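Local coordinates for protein PHOX (Pseudomonas fluorescens, PDB 4A9V) that hydrolyses phosphate monoesters as an alkaline phosphatase built on a beta-propeller that carries an iron-calcium cofactor, at residues T184-Y189 against A275-T280; V286-D291 against W432-D437; D305-N308 against A314-D317. All coordinates share one frame; numbering follows the deposited sequence.

Interaction 1 of 3, residues T184-Y189 against A275-T280. With LI (lithium ion), chain C.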
ATOM      1  N   THR A 184     -13.561  -4.527  -1.613  1.00  6.95           N
ATOM      2  CA  THR A 184     -14.251  -5.807  -1.739  1.00  7.35           C
ATOM      3  C   THR A 184     -15.554  -5.635  -2.513  1.00  7.69           C
ATOM      4  O   THR A 184     -16.180  -4.571  -2.473  1.00  8.92           O
ATOM      5  CB  THR A 184     -14.562  -6.450  -0.377  1.00  7.31           C
ATOM      6  OG1 THR A 184     -15.674  -5.772   0.216  1.00  7.59           O
ATOM      7  CG2 THR A 184     -13.355  -6.426   0.542  1.00  7.65           C
ATOM      8  N   PRO A 185     -16.027  -6.724  -3.133  1.00  9.11           N
ATOM      9  CA  PRO A 185     -17.278  -6.648  -3.870  1.00 11.03           C
ATOM     10  C   PRO A 185     -18.497  -6.685  -2.957  1.00 11.77           C
ATOM     11  O   PRO A 185     -19.610  -6.546  -3.447  1.00 21.67           O
ATOM     12  CB  PRO A 185     -17.232  -7.875  -4.791  1.00 13.66           C
ATOM     13  CG  PRO A 185     -16.245  -8.798  -4.178  1.00 14.48           C
ATOM     14  CD  PRO A 185     -15.244  -7.921  -3.485  1.00 10.04           C
ATOM     15  N   TRP A 186     -18.292  -6.808  -1.645  1.00  9.51           N
ATOM     16  CA  TRP A 186     -19.392  -6.665  -0.688  1.00 10.47           C
ATOM     17  C   TRP A 186     -19.337  -5.346   0.045  1.00 10.06           C
ATOM     18  O   TRP A 186     -19.972  -5.182   1.087  1.00 12.82           O
ATOM     19  CB  TRP A 186     -19.432  -7.844   0.293  1.00  9.96           C
ATOM     20  CG  TRP A 186     -18.128  -8.135   0.992  1.00  9.36           C
ATOM     21  CD1 TRP A 186     -17.728  -7.707   2.254  1.00  9.24           C
ATOM     22  CD2 TRP A 186     -17.037  -8.985   0.505  1.00  8.90           C
ATOM     23  NE1 TRP A 186     -16.474  -8.179   2.547  1.00  9.66           N
ATOM     24  CE2 TRP A 186     -16.008  -8.962   1.538  1.00  8.55           C
ATOM     25  CE3 TRP A 186     -16.824  -9.735  -0.638  1.00  9.17           C
ATOM     26  CZ2 TRP A 186     -14.785  -9.590   1.363  1.00  9.11           C
ATOM     27  CZ3 TRP A 186     -15.603 -10.386  -0.789  1.00 10.06           C
ATOM     28  CH2 TRP A 186     -14.614 -10.324   0.192  1.00  9.67           C
ATOM     29  N   GLY A 187     -18.730  -4.343  -0.582  1.00  9.15           N
ATOM     30  CA  GLY A 187     -18.902  -2.956  -0.158  1.00  9.39           C
ATOM     31  C   GLY A 187     -18.058  -2.546   1.032  1.00  8.91           C
ATOM     32  O   GLY A 187     -18.402  -1.605   1.740  1.00 10.25           O
ATOM     33  N   THR A 188     -16.909  -3.192   1.205  1.00  7.30           N
ATOM     34  CA  THR A 188     -16.005  -2.830   2.277  1.00  7.10           C
ATOM     35  C   THR A 188     -14.598  -2.517   1.774  1.00  6.50           C
ATOM     36  O   THR A 188     -14.240  -2.783   0.621  1.00  6.74           O
ATOM     37  CB  THR A 188     -15.943  -3.903   3.374  1.00  7.75           C
ATOM     38  OG1 THR A 188     -15.353  -5.090   2.839  1.00  7.86           O
ATOM     39  CG2 THR A 188     -17.333  -4.198   3.947  1.00  9.14           C
ATOM     40  N   TYR A 189     -13.841  -1.876   2.657  1.00  6.36           N
ATOM     41  CA  TYR A 189     -12.503  -1.397   2.370  1.00  6.38           C
ATOM     42  C   TYR A 189     -11.506  -2.205   3.195  1.00  6.20           C
ATOM     43  O   TYR A 189     -11.733  -2.442   4.387  1.00  7.39           O
ATOM     44  CB  TYR A 189     -12.412   0.078   2.775  1.00  6.40           C
ATOM     45  CG  TYR A 189     -11.077   0.727   2.497  1.00  6.04           C
ATOM     46  CD1 TYR A 189     -10.656   0.928   1.199  1.00  5.85           C
ATOM     47  CD2 TYR A 189     -10.279   1.216   3.528  1.00  6.54           C
ATOM     48  CE1 TYR A 189      -9.456   1.555   0.922  1.00  6.39           C
ATOM     49  CE2 TYR A 189      -9.072   1.850   3.262  1.00  6.32           C
ATOM     50  CZ  TYR A 189      -8.683   2.036   1.953  1.00  6.40           C
ATOM     51  OH  TYR A 189      -7.509   2.678   1.631  1.00  7.26           O
ATOM     52  N   ALA A 275      -3.978  -5.256  -0.969  1.00  6.24           N
ATOM     53  CA  ALA A 275      -4.808  -6.448  -0.919  1.00  6.59           C
ATOM     54  C   ALA A 275      -5.672  -6.466  -2.176  1.00  6.95           C
ATOM     55  O   ALA A 275      -6.595  -5.674  -2.321  1.00  8.67           O
ATOM     56  CB  ALA A 275      -5.672  -6.430   0.333  1.00  7.63           C
ATOM     57  N   ALA A 276      -5.266  -7.276  -3.146  1.00  6.31           N
ATOM     58  CA  ALA A 276      -5.867  -7.271  -4.478  1.00  6.90           C
ATOM     59  C   ALA A 276      -6.955  -8.328  -4.566  1.00  6.66           C
ATOM     60  O   ALA A 276      -6.676  -9.519  -4.438  1.00  7.16           O
ATOM     61  CB  ALA A 276      -4.806  -7.531  -5.536  1.00  7.55           C
ATOM     62  N   LEU A 277      -8.193  -7.895  -4.779  1.00  6.84           N
ATOM     63  CA  LEU A 277      -9.336  -8.809  -4.807  1.00  7.06           C
ATOM     64  C   LEU A 277      -9.494  -9.479  -6.165  1.00  7.80           C
ATOM     65  O   LEU A 277      -9.443  -8.826  -7.204  1.00  8.75           O
ATOM     66  CB  LEU A 277     -10.621  -8.057  -4.456  1.00  7.58           C
ATOM     67  CG  LEU A 277     -11.036  -8.082  -2.986  1.00  8.50           C
ATOM     68  CD1 LEU A 277     -11.529  -9.454  -2.562  1.00  9.68           C
ATOM     69  CD2 LEU A 277      -9.923  -7.593  -2.082  1.00 10.49           C
ATOM     70  N   ALA A 278      -9.853 -10.756  -6.120  1.00  7.00           N
ATOM     71  CA  ALA A 278     -10.287 -11.504  -7.284  1.00  7.64           C
ATOM     72  C   ALA A 278     -11.313 -12.528  -6.806  1.00  7.24           C
ATOM     73  O   ALA A 278     -11.688 -12.543  -5.634  1.00  7.32           O
ATOM     74  CB  ALA A 278      -9.091 -12.185  -7.949  1.00  9.30           C
ATOM     75  N   GLU A 279     -11.744 -13.392  -7.709  1.00  8.21           N
ATOM     76  CA  GLU A 279     -12.769 -14.365  -7.387  1.00  8.45           C
ATOM     77  C   GLU A 279     -12.427 -15.652  -8.117  1.00  8.19           C
ATOM     78  O   GLU A 279     -12.041 -15.623  -9.284  1.00  9.38           O
ATOM     79  CB  GLU A 279     -14.137 -13.832  -7.833  1.00 10.72           C
ATOM     80  CG  GLU A 279     -15.344 -14.676  -7.431  1.00 12.60           C
ATOM     81  CD  GLU A 279     -16.692 -14.019  -7.743  1.00 17.84           C
ATOM     82  OE1 GLU A 279     -16.741 -12.870  -8.229  1.00 20.57           O
ATOM     83  OE2 GLU A 279     -17.733 -14.620  -7.406  1.00 22.79           O
ATOM     84  N   THR A 280     -12.544 -16.785  -7.427  1.00  8.13           N
ATOM     85  CA  THR A 280     -12.384 -18.082  -8.087  1.00  8.60           C
ATOM     86  C   THR A 280     -13.538 -18.336  -9.061  1.00  8.60           C
ATOM     87  O   THR A 280     -14.588 -17.693  -8.985  1.00  9.10           O
ATOM     88  CB  THR A 280     -12.353 -19.237  -7.076  1.00  8.26           C
ATOM     89  OG1 THR A 280     -13.650 -19.380  -6.500  1.00  9.31           O
ATOM     90  CG2 THR A 280     -11.317 -19.013  -5.994  1.00  9.35           C
TER
HETATM   91 LI    LI C 612     -16.955 -14.459  -9.264  1.00 19.80          LI
HETATM   92  O   HOH W   1     -15.710 -15.953 -10.929  1.00 23.64           O
HETATM   93  O   HOH W   2     -19.401 -14.472  -9.809  1.00 23.81           O
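Leu277 carries its segment's side of this contact, an apolar one, pressing its isobutyl end against the turn made by Thr184, Pro185 and Trp186. Its CD1 lies 4.1 Å from CD of Pro185 and 4.2 Å from CH2 of Trp186, while its CG packs on the backbone of Thr184, 4.1 Å from CA. The chi1 of Leu277, -94°, lies between the staggered values, which may carry a small torsional cost. Within the turn, the CB of Thr184 rests over the centre of the Trp186 ring, 3.4 Å above its plane.

Polar bonds shape the turn from within. Thr184 to Gly187 form a type I beta turn, the OG1 atoms of Thr184 and Thr188 pair at 2.7 Å, and Trp186 NE1 is hydrogen-bonded to Glu251.

Metal binding lies apart from this packing: Glu279 chelates a lithium ion through OE1, 1.9 Å from the metal, and OE2, and two waters are also bound to it.

Strand 276-279 is the outermost strand of its sheet, paired with 284-290, and Leu277 also touches Val287 there. Leu277 meets Leu190 of strand 189-193 as well; the turn joins that strand to its antiparallel neighbour 178-183 in another sheet.

Interaction 2 of 3, residues V286-D291 against W432-D437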
ATOM      1  N   VAL A 286     -10.691 -14.136  -3.388  1.00  6.85           N
ATOM      2  CA  VAL A 286      -9.244 -14.286  -3.433  1.00  6.72           C
ATOM      3  C   VAL A 286      -8.625 -12.925  -3.137  1.00  5.98           C
ATOM      4  O   VAL A 286      -9.080 -11.900  -3.644  1.00  7.36           O
ATOM      5  CB  VAL A 286      -8.795 -14.789  -4.826  1.00  7.23           C
ATOM      6  CG1 VAL A 286      -7.282 -14.896  -4.915  1.00  8.10           C
ATOM      7  CG2 VAL A 286      -9.461 -16.123  -5.143  1.00  7.73           C
ATOM      8  N   VAL A 287      -7.611 -12.930  -2.280  1.00  6.46           N
ATOM      9  CA  VAL A 287      -6.893 -11.705  -1.937  1.00  6.57           C
ATOM     10  C   VAL A 287      -5.392 -11.937  -2.101  1.00  6.54           C
ATOM     11  O   VAL A 287      -4.801 -12.722  -1.363  1.00  6.85           O
ATOM     12  CB  VAL A 287      -7.183 -11.253  -0.491  1.00  6.99           C
ATOM     13  CG1 VAL A 287      -6.567  -9.884  -0.248  1.00  7.47           C
ATOM     14  CG2 VAL A 287      -8.678 -11.257  -0.195  1.00  7.80           C
ATOM     15  N   TYR A 288      -4.790 -11.317  -3.113  1.00  6.28           N
ATOM     16  CA  TYR A 288      -3.334 -11.384  -3.304  1.00  6.24           C
ATOM     17  C   TYR A 288      -2.656 -10.272  -2.502  1.00  5.93           C
ATOM     18  O   TYR A 288      -3.145  -9.140  -2.469  1.00  6.81           O
ATOM     19  CB  TYR A 288      -2.971 -11.234  -4.789  1.00  6.57           C
ATOM     20  CG  TYR A 288      -3.477 -12.344  -5.678  1.00  6.52           C
ATOM     21  CD1 TYR A 288      -2.815 -13.557  -5.741  1.00  7.05           C
ATOM     22  CD2 TYR A 288      -4.552 -12.143  -6.529  1.00  7.17           C
ATOM     23  CE1 TYR A 288      -3.239 -14.558  -6.597  1.00  7.77           C
ATOM     24  CE2 TYR A 288      -4.990 -13.137  -7.388  1.00  7.36           C
ATOM     25  CZ  TYR A 288      -4.312 -14.340  -7.436  1.00  7.81           C
ATOM     26  OH  TYR A 288      -4.720 -15.346  -8.287  1.00  9.09           O
ATOM     27  N   MET A 289      -1.536 -10.590  -1.855  1.00  5.98           N
ATOM     28  CA  MET A 289      -0.919  -9.698  -0.878  1.00  6.10           C
ATOM     29  C   MET A 289       0.603  -9.772  -0.945  1.00  6.63           C
ATOM     30  O   MET A 289       1.178 -10.846  -0.784  1.00  7.81           O
ATOM     31  CB  MET A 289      -1.353 -10.093   0.533  1.00  6.42           C
ATOM     32  CG  MET A 289      -2.829  -9.881   0.800  1.00  7.25           C
ATOM     33  SD  MET A 289      -3.342 -10.493   2.417  1.00  7.74           S
ATOM     34  CE  MET A 289      -3.268 -12.264   2.134  1.00  8.62           C
ATOM     35  N   GLY A 290       1.251  -8.613  -0.972  1.00  5.85           N
ATOM     36  CA  GLY A 290       2.703  -8.534  -0.876  1.00  6.37           C
ATOM     37  C   GLY A 290       3.156  -8.152   0.523  1.00  5.78           C
ATOM     38  O   GLY A 290       2.462  -7.428   1.238  1.00  6.88           O
ATOM     39  N   ASP A 291       4.341  -8.638   0.898  1.00  6.11           N
ATOM     40  CA  ASP A 291       5.044  -8.278   2.134  1.00  6.42           C
ATOM     41  C   ASP A 291       6.265  -7.440   1.762  1.00  6.90           C
ATOM     42  O   ASP A 291       7.223  -7.968   1.197  1.00  7.09           O
ATOM     43  CB  ASP A 291       5.486  -9.575   2.835  1.00  6.65           C
ATOM     44  CG  ASP A 291       6.120  -9.350   4.180  1.00  6.05           C
ATOM     45  OD1 ASP A 291       6.127  -8.205   4.685  1.00  6.78           O
ATOM     46  OD2 ASP A 291       6.566 -10.358   4.780  1.00  6.79           O
ATOM     47  N   TRP A 432       1.645 -12.640 -13.413  1.00  7.00           N
ATOM     48  CA  TRP A 432       1.309 -14.051 -13.536  1.00  7.57           C
ATOM     49  C   TRP A 432      -0.081 -14.260 -14.055  1.00  7.10           C
ATOM     50  O   TRP A 432      -0.973 -13.416 -13.921  1.00  7.60           O
ATOM     51  CB  TRP A 432       1.546 -14.855 -12.246  1.00  7.69           C
ATOM     52  CG  TRP A 432       0.762 -14.416 -11.036  1.00  8.21           C
ATOM     53  CD1 TRP A 432      -0.464 -14.892 -10.583  1.00  9.69           C
ATOM     54  CD2 TRP A 432       1.223 -13.510  -9.993  1.00  8.06           C
ATOM     55  NE1 TRP A 432      -0.780 -14.339  -9.367  1.00  9.47           N
ATOM     56  CE2 TRP A 432       0.200 -13.500  -8.958  1.00  8.36           C
ATOM     57  CE3 TRP A 432       2.365 -12.761  -9.810  1.00  8.27           C
ATOM     58  CZ2 TRP A 432       0.340 -12.751  -7.794  1.00 10.28           C
ATOM     59  CZ3 TRP A 432       2.489 -11.995  -8.655  1.00  9.26           C
ATOM     60  CH2 TRP A 432       1.488 -11.968  -7.684  1.00  9.93           C
ATOM     61  N   ARG A 433      -0.251 -15.411 -14.692  1.00  6.77           N
ATOM     62  CA  ARG A 433      -1.526 -15.874 -15.217  1.00  7.29           C
ATOM     63  C   ARG A 433      -1.882 -17.197 -14.548  1.00  7.15           C
ATOM     64  O   ARG A 433      -1.192 -18.209 -14.713  1.00  7.18           O
ATOM     65  CB  ARG A 433      -1.454 -16.059 -16.724  1.00  7.78           C
ATOM     66  CG  ARG A 433      -2.773 -16.511 -17.321  1.00  7.83           C
ATOM     67  CD  ARG A 433      -2.687 -16.610 -18.824  1.00  8.47           C
ATOM     68  NE  ARG A 433      -3.970 -16.981 -19.396  1.00  9.10           N
ATOM     69  CZ  ARG A 433      -4.204 -17.079 -20.697  1.00  9.64           C
ATOM     70  NH1 ARG A 433      -3.241 -16.821 -21.569  1.00 10.67           N
ATOM     71  NH2 ARG A 433      -5.420 -17.377 -21.120  1.00  9.88           N
ATOM     72  N   THR A 434      -2.902 -17.151 -13.707  1.00  7.50           N
ATOM     73  CA  THR A 434      -3.327 -18.313 -12.957  1.00  6.99           C
ATOM     74  C   THR A 434      -3.823 -19.415 -13.903  1.00  7.68           C
ATOM     75  O   THR A 434      -4.460 -19.140 -14.922  1.00  7.98           O
ATOM     76  CB  THR A 434      -4.406 -17.898 -11.933  1.00  7.87           C
ATOM     77  OG1 THR A 434      -4.579 -18.928 -10.954  1.00  8.53           O
ATOM     78  CG2 THR A 434      -5.727 -17.558 -12.607  1.00  8.02           C
ATOM     79  N   ASP A 435      -3.503 -20.666 -13.587  1.00  7.91           N
ATOM     80  CA  ASP A 435      -3.834 -21.758 -14.493  1.00  7.74           C
ATOM     81  C   ASP A 435      -5.340 -21.818 -14.744  1.00  7.60           C
ATOM     82  O   ASP A 435      -6.152 -21.613 -13.833  1.00  8.29           O
ATOM     83  CB  ASP A 435      -3.327 -23.097 -13.955  1.00  8.56           C
ATOM     84  CG  ASP A 435      -3.452 -24.222 -14.970  1.00  9.93           C
ATOM     85  OD1 ASP A 435      -3.065 -24.025 -16.140  1.00 10.07           O
ATOM     86  OD2 ASP A 435      -3.907 -25.323 -14.588  1.00 13.23           O
ATOM     87  N   ARG A 436      -5.682 -22.109 -15.994  1.00  8.20           N
ATOM     88  CA  ARG A 436      -7.068 -22.188 -16.444  0.50  8.13           C
ATOM     89  C   ARG A 436      -7.809 -20.860 -16.306  1.00  8.54           C
ATOM     90  O   ARG A 436      -9.026 -20.809 -16.491  1.00 10.48           O
ATOM     91  CB  ARG A 436      -7.818 -23.310 -15.711  0.50 12.26           C
ATOM     92  CG  ARG A 436      -7.067 -24.635 -15.693  0.50 12.78           C
ATOM     93  CD  ARG A 436      -7.809 -25.711 -14.907  0.50 20.32           C
ATOM     94  NE  ARG A 436      -8.070 -25.321 -13.522  0.50 40.29           N
ATOM     95  CZ  ARG A 436      -7.240 -25.545 -12.497  0.50 65.01           C
ATOM     96  NH1 ARG A 436      -5.932 -25.707 -12.711  0.50 62.82           N
ATOM     97  NH2 ARG A 436      -7.672 -25.354 -11.257  0.50100.63           N
ATOM     98  N   ASP A 437      -7.067 -19.779 -16.075  1.00  8.51           N
ATOM     99  CA  ASP A 437      -7.675 -18.486 -15.740  1.00  9.07           C
ATOM    100  C   ASP A 437      -8.643 -18.586 -14.558  1.00  8.69           C
ATOM    101  O   ASP A 437      -9.517 -17.738 -14.388  1.00  9.83           O
ATOM    102  CB  ASP A 437      -8.338 -17.853 -16.968  1.00  9.44           C
ATOM    103  CG  ASP A 437      -7.336 -17.553 -18.071  1.00  9.18           C
ATOM    104  OD1 ASP A 437      -6.316 -16.898 -17.773  1.00 10.34           O
ATOM    105  OD2 ASP A 437      -7.530 -18.046 -19.205  1.00 11.74           O
TER
HETATM  106  O   HOH W   3      -3.444 -17.882  -8.574  1.00 10.43           O
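Tyr288 and Trp432 meet in an offset edge-to-face pair, the indole presenting its edge to the face of the phenol ring. The planes stand at 72°, and the centroids of the Tyr288 ring and the five-membered ring of Trp432 are 5.4 Å apart. Two atoms of the indole rim do the touching: Trp432 NE1 reaches Tyr288 CE1 at 3.7 Å, and Trp432 CZ2 reaches Tyr288 CD1 at 3.8 Å. With chi1 at 60°, Trp432 holds its CG between the backbone N and the carbonyl carbon, a rotation that turns the NE1-CZ2 rim toward Tyr288; the two side chains run antiparallel, one alongside the other. This is the close-packed part. Val286 CG1 lies over one face of the Tyr288 ring, offset toward its rim, Val398 touches both aromatics, and the Trp432 ring also meets that of Phe444.

Toward Thr434 the contact is looser. Tyr288 OH comes no nearer than 4.5 Å to Thr434 CB, and a water fills in, 2.9 Å from Tyr288 OH and donating to Thr434 OG1 at 2.8 Å. The phenol oxygen is also hydrogen-bonded to His439, and Thr434 OG1 to Asp438. Beyond, on the exposed face of the strand, Arg433 grips Asp437 side-on, NE to OD1 and NH2 to OD2, each on a syn lone pair.

An alanine in place of Tyr288 would probably open a gap beside the indole edge and leave His439 and the bridging water without their phenolic mate. The nearest CA atoms of the two segments, Tyr288 CA and Trp432 CA, are 11.5 Å apart. Side chains alone span that interval, consistent with packing between blades of the propeller. Trp432 NE1 is buried with no hydrogen-bonding partner; the pair therefore rests on ring packing, and polar bonding enters at the phenol end.

Interaction 3 of 3, residues D305-N308 against A314-D317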
ATOM      1  N   ASP A 305     -15.909 -19.593   1.947  1.00  7.60           N
ATOM      2  CA  ASP A 305     -17.267 -19.408   1.467  1.00  8.15           C
ATOM      3  C   ASP A 305     -17.282 -18.671   0.132  1.00  7.91           C
ATOM      4  O   ASP A 305     -16.420 -17.840  -0.167  1.00  8.43           O
ATOM      5  CB  ASP A 305     -18.070 -18.617   2.498  1.00  8.95           C
ATOM      6  CG  ASP A 305     -18.040 -19.254   3.870  1.00 10.12           C
ATOM      7  OD1 ASP A 305     -18.135 -20.496   3.958  1.00 11.14           O
ATOM      8  OD2 ASP A 305     -17.943 -18.506   4.867  1.00 11.30           O
ATOM      9  N   LYS A 306     -18.319 -18.944  -0.645  1.00  8.53           N
ATOM     10  CA  LYS A 306     -18.616 -18.152  -1.821  1.00  8.45           C
ATOM     11  C   LYS A 306     -19.057 -16.757  -1.416  1.00  7.84           C
ATOM     12  O   LYS A 306     -19.778 -16.579  -0.426  1.00  8.98           O
ATOM     13  CB  LYS A 306     -19.702 -18.830  -2.660  1.00  9.96           C
ATOM     14  CG  LYS A 306     -19.274 -20.162  -3.246  1.00 13.36           C
ATOM     15  CD  LYS A 306     -20.405 -20.826  -4.006  1.00 21.40           C
ATOM     16  CE  LYS A 306     -19.960 -22.151  -4.602  1.00 35.71           C
ATOM     17  NZ  LYS A 306     -18.723 -22.688  -3.967  1.00 96.66           N
ATOM     18  N   ILE A 307     -18.671 -15.773  -2.218  1.00  7.39           N
ATOM     19  CA  ILE A 307     -19.200 -14.430  -2.076  1.00  7.72           C
ATOM     20  C   ILE A 307     -20.691 -14.445  -2.367  1.00  7.62           C
ATOM     21  O   ILE A 307     -21.125 -14.949  -3.402  1.00  8.92           O
ATOM     22  CB  ILE A 307     -18.520 -13.465  -3.057  1.00  7.71           C
ATOM     23  CG1 ILE A 307     -17.011 -13.413  -2.810  1.00  7.92           C
ATOM     24  CG2 ILE A 307     -19.141 -12.083  -2.977  1.00  8.85           C
ATOM     25  CD1 ILE A 307     -16.238 -12.802  -3.961  1.00  9.44           C
ATOM     26  N   ASN A 308     -21.464 -13.852  -1.468  1.00  8.13           N
ATOM     27  CA  ASN A 308     -22.877 -13.633  -1.707  1.00  8.25           C
ATOM     28  C   ASN A 308     -23.063 -12.248  -2.315  1.00  8.06           C
ATOM     29  O   ASN A 308     -23.021 -11.242  -1.612  1.00  9.11           O
ATOM     30  CB  ASN A 308     -23.644 -13.750  -0.390  1.00  9.15           C
ATOM     31  CG  ASN A 308     -25.139 -13.747  -0.594  1.00  9.69           C
ATOM     32  OD1 ASN A 308     -25.645 -13.111  -1.520  1.00  9.56           O
ATOM     33  ND2 ASN A 308     -25.862 -14.444   0.270  1.00 11.15           N
ATOM     34  N   ALA A 314     -24.339 -10.560   4.202  1.00 10.11           N
ATOM     35  CA  ALA A 314     -24.156 -11.988   4.448  1.00 11.00           C
ATOM     36  C   ALA A 314     -22.681 -12.394   4.420  1.00 10.76           C
ATOM     37  O   ALA A 314     -22.327 -13.488   4.844  1.00 11.86           O
ATOM     38  CB  ALA A 314     -24.949 -12.807   3.448  1.00 12.48           C
ATOM     39  N   ASN A 315     -21.831 -11.508   3.911  1.00 10.04           N
ATOM     40  CA  ASN A 315     -20.389 -11.764   3.815  1.00  9.38           C
ATOM     41  C   ASN A 315     -19.608 -11.271   5.027  1.00  8.97           C
ATOM     42  O   ASN A 315     -18.382 -11.176   4.978  1.00  9.18           O
ATOM     43  CB  ASN A 315     -19.836 -11.099   2.557  1.00  9.06           C
ATOM     44  CG  ASN A 315     -20.508 -11.602   1.302  1.00  9.01           C
ATOM     45  OD1 ASN A 315     -20.319 -12.750   0.901  1.00  9.26           O
ATOM     46  ND2 ASN A 315     -21.377 -10.776   0.726  1.00  8.86           N
ATOM     47  N   ARG A 316     -20.306 -11.025   6.132  1.00  9.14           N
ATOM     48  CA  ARG A 316     -19.683 -10.447   7.317  1.00 10.50           C
ATOM     49  C   ARG A 316     -18.374 -11.159   7.677  1.00  9.59           C
ATOM     50  O   ARG A 316     -17.402 -10.519   8.073  1.00 13.24           O
ATOM     51  CB  ARG A 316     -20.655 -10.517   8.491  1.00 12.86           C
ATOM     52  CG  ARG A 316     -20.164  -9.824   9.749  1.00 16.50           C
ATOM     53  CD  ARG A 316     -21.065 -10.137  10.934  1.00 23.63           C
ATOM     54  NE  ARG A 316     -20.916 -11.526  11.357  1.00 27.02           N
ATOM     55  CZ  ARG A 316     -21.857 -12.229  11.983  1.00 96.73           C
ATOM     56  NH1 ARG A 316     -22.938 -11.619  12.453  1.00 47.48           N
ATOM     57  NH2 ARG A 316     -21.629 -13.497  12.304  1.00141.01           N
ATOM     58  N   ASP A 317     -18.408 -12.486   7.687  1.00 10.05           N
ATOM     59  CA  ASP A 317     -17.290 -13.276   8.190  1.00 11.39           C
ATOM     60  C   ASP A 317     -16.434 -13.899   7.095  1.00  8.69           C
ATOM     61  O   ASP A 317     -15.655 -14.812   7.371  1.00  9.79           O
ATOM     62  CB  ASP A 317     -17.786 -14.405   9.111  1.00 14.82           C
ATOM     63  CG  ASP A 317     -18.695 -13.910  10.219  1.00 16.81           C
ATOM     64  OD1 ASP A 317     -18.423 -12.825  10.778  1.00 16.17           O
ATOM     65  OD2 ASP A 317     -19.614 -14.668  10.609  1.00 21.99           O
TER
HETATM   66  O   HOH W   4     -19.967 -15.294   1.995  1.00 11.66           O
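Asn315 lays its carboxamide along the backbone of Asn308 and meets both polar groups of that residue. Its OD1 accepts from Asn308 N at 2.9 Å, nearly straight at 172°, with the donor in the carbonyl plane on a lone pair. Its ND2 donates a hydrogen bond to Asn308 O, also at 2.9 Å; here the donor is tilted 27° from the carbonyl plane, although the acceptor lies in the plane of the Asn315 amide. A chi1 of -59° puts CG anti to the carbonyl carbon, turning the amide toward this backbone.

The pairing is a case of a side-chain amide standing in for a peptide group, and it ties two parts of the long connection between strands 296-303 and 322-329 of the propeller. The same ND2 is also hydrogen-bonded to Ala312 O, so one amide group gathers the loop at two points. OD1 takes a second donor as well, a water at 2.8 Å that also donates to Lys306 O at 2.7 Å. Van der Waals contact is slight: Ala314 CB sits 3.7 Å from Asn308 ND2, and Asn315 OD1 passes 3.6 Å from Ile307 CA. The exposed Arg316 holds Asp317 side-on through NE and NH2.

The three contacts illustrate the different chemistry of local fits within one propeller. Interactions 1 and 2 share one sheet: strands 276-279 and 284-290 are consecutive and hydrogen-bonded neighbours, and the contact centres lie 13 Å apart. Interaction 3 belongs to the loop leaving the next strand, 296-303; its centre is 11 Å from that of interaction 1, and the two touch where Ile307 and Asn315 pack on Trp186. Interactions 2 and 3 do not meet, their nearest atoms being about 6 Å apart. Along the chain, interaction 1 closes first; interaction 3 then falls between the two segments of interaction 2. Interaction 1 thus touches both others and lies on the same side of the chain's centre as each.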